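Local coordinates for protein cryptic loci regulator 2 (PDB 5IKJ) that promotes transcriptional silencing upstream of histone deacetylases in fission yeast, being required for nucleosome positioning at heterochromatic loci and for silencing by the SHREC complex, at residues H66-N79 / F353-L365. Residues are numbered along the deposited sequence; the frame is centred on the assembly and turned at random.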
# COMPACT_ATOMS: atom_id res chain seq x y z
N HIS A 66 7.45 1.63 -12.79
CA HIS A 66 6.61 2.54 -12.03
C HIS A 66 5.14 2.17 -12.20
O HIS A 66 4.41 2.01 -11.21
CB HIS A 66 6.86 3.98 -12.49
CG HIS A 66 6.46 5.01 -11.49
ND1 HIS A 66 6.78 6.35 -11.64
CD2 HIS A 66 5.77 4.92 -10.33
CE1 HIS A 66 6.31 7.03 -10.61
NE2 HIS A 66 5.69 6.19 -9.80
N VAL A 67 4.68 2.03 -13.44
CA VAL A 67 3.26 1.77 -13.69
C VAL A 67 2.88 0.38 -13.18
O VAL A 67 1.81 0.20 -12.59
CB VAL A 67 2.93 1.93 -15.18
CG1 VAL A 67 1.42 1.89 -15.39
CG2 VAL A 67 3.50 3.22 -15.72
N PHE A 68 3.74 -0.61 -13.42
CA PHE A 68 3.48 -1.98 -13.00
C PHE A 68 4.23 -2.34 -11.72
O PHE A 68 4.44 -3.53 -11.46
CB PHE A 68 3.85 -2.94 -14.13
CG PHE A 68 3.13 -2.66 -15.42
CD1 PHE A 68 1.75 -2.74 -15.49
CD2 PHE A 68 3.84 -2.31 -16.55
CE1 PHE A 68 1.09 -2.48 -16.67
CE2 PHE A 68 3.18 -2.05 -17.74
CZ PHE A 68 1.80 -2.13 -17.80
N GLY A 69 4.62 -1.35 -10.93
CA GLY A 69 5.31 -1.60 -9.68
C GLY A 69 5.11 -0.49 -8.68
O GLY A 69 4.12 -0.48 -7.93
N GLY A 70 6.04 0.46 -8.65
CA GLY A 70 5.97 1.56 -7.71
C GLY A 70 6.65 1.24 -6.39
O GLY A 70 6.82 0.09 -6.00
N ALA A 71 7.03 2.30 -5.68
CA ALA A 71 7.74 2.17 -4.42
C ALA A 71 7.01 1.21 -3.48
O ALA A 71 5.81 1.36 -3.23
CB ALA A 71 7.89 3.53 -3.75
N GLY A 72 7.75 0.23 -2.97
CA GLY A 72 7.24 -0.67 -1.95
C GLY A 72 6.67 -1.97 -2.45
O GLY A 72 6.22 -2.78 -1.63
N SER A 73 6.68 -2.21 -3.76
CA SER A 73 6.06 -3.42 -4.30
C SER A 73 6.86 -4.65 -3.91
O SER A 73 8.10 -4.67 -4.01
CB SER A 73 5.96 -3.34 -5.82
OG SER A 73 5.30 -4.48 -6.34
N THR A 74 6.16 -5.69 -3.45
CA THR A 74 6.75 -7.00 -3.23
C THR A 74 6.14 -8.05 -4.16
O THR A 74 6.35 -9.25 -3.94
CB THR A 74 6.58 -7.43 -1.77
OG1 THR A 74 5.20 -7.68 -1.49
CG2 THR A 74 7.10 -6.35 -0.83
N GLN A 75 5.39 -7.63 -5.18
CA GLN A 75 4.76 -8.58 -6.09
C GLN A 75 5.78 -9.45 -6.81
O GLN A 75 5.49 -10.65 -7.02
CB GLN A 75 3.87 -7.84 -7.09
CG GLN A 75 2.72 -7.08 -6.45
CD GLN A 75 1.90 -7.94 -5.51
OE1 GLN A 75 1.50 -9.04 -5.86
NE2 GLN A 75 1.68 -7.44 -4.30
N PRO A 76 6.94 -8.95 -7.24
CA PRO A 76 7.94 -9.86 -7.83
C PRO A 76 8.34 -10.99 -6.90
O PRO A 76 8.67 -12.08 -7.38
CB PRO A 76 9.12 -8.93 -8.13
CG PRO A 76 8.51 -7.58 -8.28
CD PRO A 76 7.37 -7.54 -7.31
N ILE A 77 8.31 -10.77 -5.58
CA ILE A 77 8.64 -11.84 -4.65
C ILE A 77 7.56 -12.91 -4.65
O ILE A 77 7.86 -14.11 -4.64
CB ILE A 77 8.86 -11.26 -3.23
CG1 ILE A 77 10.03 -10.27 -3.25
CG2 ILE A 77 9.13 -12.38 -2.23
CD1 ILE A 77 10.29 -9.57 -1.93
N LEU A 78 6.29 -12.51 -4.68
CA LEU A 78 5.22 -13.49 -4.76
C LEU A 78 5.23 -14.20 -6.10
O LEU A 78 4.96 -15.41 -6.18
CB LEU A 78 3.86 -12.82 -4.52
CG LEU A 78 2.65 -13.77 -4.54
CD1 LEU A 78 2.74 -14.78 -3.40
CD2 LEU A 78 1.34 -13.00 -4.47
N ASN A 79 5.53 -13.48 -7.18
CA ASN A 79 5.57 -14.09 -8.50
C ASN A 79 6.65 -15.15 -8.58
O ASN A 79 6.38 -16.31 -8.92
CB ASN A 79 5.79 -13.01 -9.57
CG ASN A 79 4.58 -12.12 -9.75
OD1 ASN A 79 3.47 -12.46 -9.34
ND2 ASN A 79 4.78 -10.96 -10.37
N PHE A 353 -3.03 -6.66 -18.92
CA PHE A 353 -1.69 -7.20 -19.11
C PHE A 353 -1.46 -8.33 -18.13
O PHE A 353 -1.73 -8.19 -16.93
CB PHE A 353 -0.63 -6.11 -18.92
CG PHE A 353 -0.85 -4.89 -19.78
CD1 PHE A 353 -0.52 -4.90 -21.12
CD2 PHE A 353 -1.37 -3.73 -19.23
CE1 PHE A 353 -0.72 -3.77 -21.90
CE2 PHE A 353 -1.57 -2.60 -20.00
CZ PHE A 353 -1.24 -2.62 -21.34
N HIS A 354 -0.96 -9.46 -18.63
CA HIS A 354 -0.71 -10.64 -17.81
C HIS A 354 0.68 -11.18 -18.11
O HIS A 354 1.33 -10.80 -19.09
CB HIS A 354 -1.76 -11.73 -18.06
CG HIS A 354 -3.17 -11.29 -17.78
ND1 HIS A 354 -3.79 -10.30 -18.51
CD2 HIS A 354 -4.07 -11.69 -16.86
CE1 HIS A 354 -5.02 -10.12 -18.05
NE2 HIS A 354 -5.21 -10.95 -17.04
N ASP A 355 1.14 -12.08 -17.24
CA ASP A 355 2.44 -12.70 -17.42
C ASP A 355 2.39 -13.71 -18.57
O ASP A 355 1.55 -14.61 -18.57
CB ASP A 355 2.88 -13.40 -16.13
CG ASP A 355 4.37 -13.64 -16.07
OD1 ASP A 355 5.14 -12.78 -16.55
OD2 ASP A 355 4.78 -14.70 -15.54
N GLU A 356 3.29 -13.55 -19.54
CA GLU A 356 3.23 -14.38 -20.74
C GLU A 356 3.58 -15.83 -20.44
O GLU A 356 3.10 -16.73 -21.14
CB GLU A 356 4.16 -13.82 -21.82
CG GLU A 356 5.65 -13.95 -21.51
CD GLU A 356 6.52 -13.44 -22.65
OE1 GLU A 356 5.96 -12.97 -23.66
OE2 GLU A 356 7.76 -13.52 -22.53
N ASN A 357 4.41 -16.08 -19.43
CA ASN A 357 4.83 -17.44 -19.12
C ASN A 357 3.98 -18.12 -18.06
O ASN A 357 4.05 -19.34 -17.92
CB ASN A 357 6.29 -17.44 -18.65
CG ASN A 357 7.27 -17.20 -19.79
OD1 ASN A 357 6.89 -17.19 -20.96
ND2 ASN A 357 8.54 -17.01 -19.45
N TYR A 358 3.18 -17.36 -17.30
CA TYR A 358 2.37 -17.94 -16.24
C TYR A 358 0.97 -17.34 -16.13
O TYR A 358 0.18 -17.82 -15.31
CB TYR A 358 3.09 -17.80 -14.89
CG TYR A 358 4.27 -18.72 -14.72
CD1 TYR A 358 5.50 -18.42 -15.30
CD2 TYR A 358 4.16 -19.90 -13.99
CE1 TYR A 358 6.58 -19.26 -15.15
CE2 TYR A 358 5.24 -20.74 -13.84
CZ TYR A 358 6.45 -20.42 -14.42
OH TYR A 358 7.53 -21.27 -14.27
N SER A 359 0.64 -16.31 -16.91
CA SER A 359 -0.69 -15.72 -16.91
C SER A 359 -1.03 -15.08 -15.56
O SER A 359 -2.21 -14.97 -15.19
CB SER A 359 -1.76 -16.75 -17.28
OG SER A 359 -1.56 -17.23 -18.60
N ILE A 360 -0.02 -14.65 -14.82
CA ILE A 360 -0.26 -13.86 -13.60
C ILE A 360 -0.71 -12.46 -14.00
O ILE A 360 -0.11 -11.86 -14.91
CB ILE A 360 1.00 -13.82 -12.74
CG1 ILE A 360 1.41 -15.23 -12.31
CG2 ILE A 360 0.78 -12.96 -11.50
CD1 ILE A 360 2.82 -15.31 -11.77
N PRO A 361 -1.74 -11.89 -13.37
CA PRO A 361 -2.18 -10.55 -13.76
C PRO A 361 -1.24 -9.49 -13.21
O PRO A 361 -0.89 -9.51 -12.02
CB PRO A 361 -3.58 -10.44 -13.14
CG PRO A 361 -3.49 -11.27 -11.90
CD PRO A 361 -2.50 -12.39 -12.21
N LEU A 362 -0.81 -8.57 -14.06
CA LEU A 362 0.09 -7.51 -13.63
C LEU A 362 -0.61 -6.58 -12.64
O LEU A 362 -1.81 -6.31 -12.75
CB LEU A 362 0.61 -6.71 -14.82
CG LEU A 362 1.60 -7.40 -15.76
CD1 LEU A 362 2.12 -6.39 -16.78
CD2 LEU A 362 2.77 -8.03 -15.00
N THR A 363 0.16 -6.10 -11.67
CA THR A 363 -0.33 -5.14 -10.69
C THR A 363 -0.16 -3.74 -11.26
O THR A 363 0.96 -3.30 -11.53
CB THR A 363 0.43 -5.28 -9.37
OG1 THR A 363 0.24 -6.60 -8.84
CG2 THR A 363 -0.06 -4.26 -8.35
N VAL A 364 -1.28 -3.03 -11.44
CA VAL A 364 -1.27 -1.69 -12.01
C VAL A 364 -1.36 -0.68 -10.88
O VAL A 364 -2.28 -0.74 -10.05
CB VAL A 364 -2.41 -1.51 -13.02
CG1 VAL A 364 -2.32 -0.13 -13.68
CG2 VAL A 364 -2.37 -2.60 -14.08
N LEU A 365 -0.42 0.25 -10.85
CA LEU A 365 -0.32 1.22 -9.77
C LEU A 365 -1.40 2.29 -9.94
O LEU A 365 -1.37 3.02 -10.94
CB LEU A 365 1.05 1.86 -9.77
CG LEU A 365 1.40 2.83 -8.65
CD1 LEU A 365 1.46 2.11 -7.31
CD2 LEU A 365 2.74 3.49 -8.97
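Leu365 N donates to Val67 O (2.8 Å, 163° at the hydrogen), joining an extended chain to the last carbonyl of helix 50-67, while Phe68 CA lies 3.2 Å from Thr363 O in a CA-H...O contact. Beyond this junction Phe68 carries the apolar contact. With its CG anti to the carbonyl carbon (chi1 -56°), the ring swings back to 353-365 and receives Leu362 CD1 over one face, 4.0 Å from the centroid. Its edge is directed at the face of Phe353 in an offset edge-to-face pair, planes at 73°. Replacing Phe68 by alanine is likely to leave Leu362 CD1 and the Phe353 face without their aromatic partner and to open a gap between helix end and strand. The contact thus illustrates how a helix terminus can be tied to sequence far along the chain: residues 68-74, with a type II turn at Gly70-Ser73, link two helices, and 353-355 pairs in parallel with strand 133-135. Leu365 CD2 lies 3.6 Å from His66 CD2, obliquely to an imidazole that stacks on Tyr191 and whose NE2 is hydrogen-bonded to Glu225. Farther along, the Gln75 side chain crosses that of Thr363 at about a right angle, CG 3.5 Å from OG1, while Gln75 NE2 hydrogen-bonds to Thr237, and Asn79 OD1 meets Ile360 CG2 at 3.5 Å.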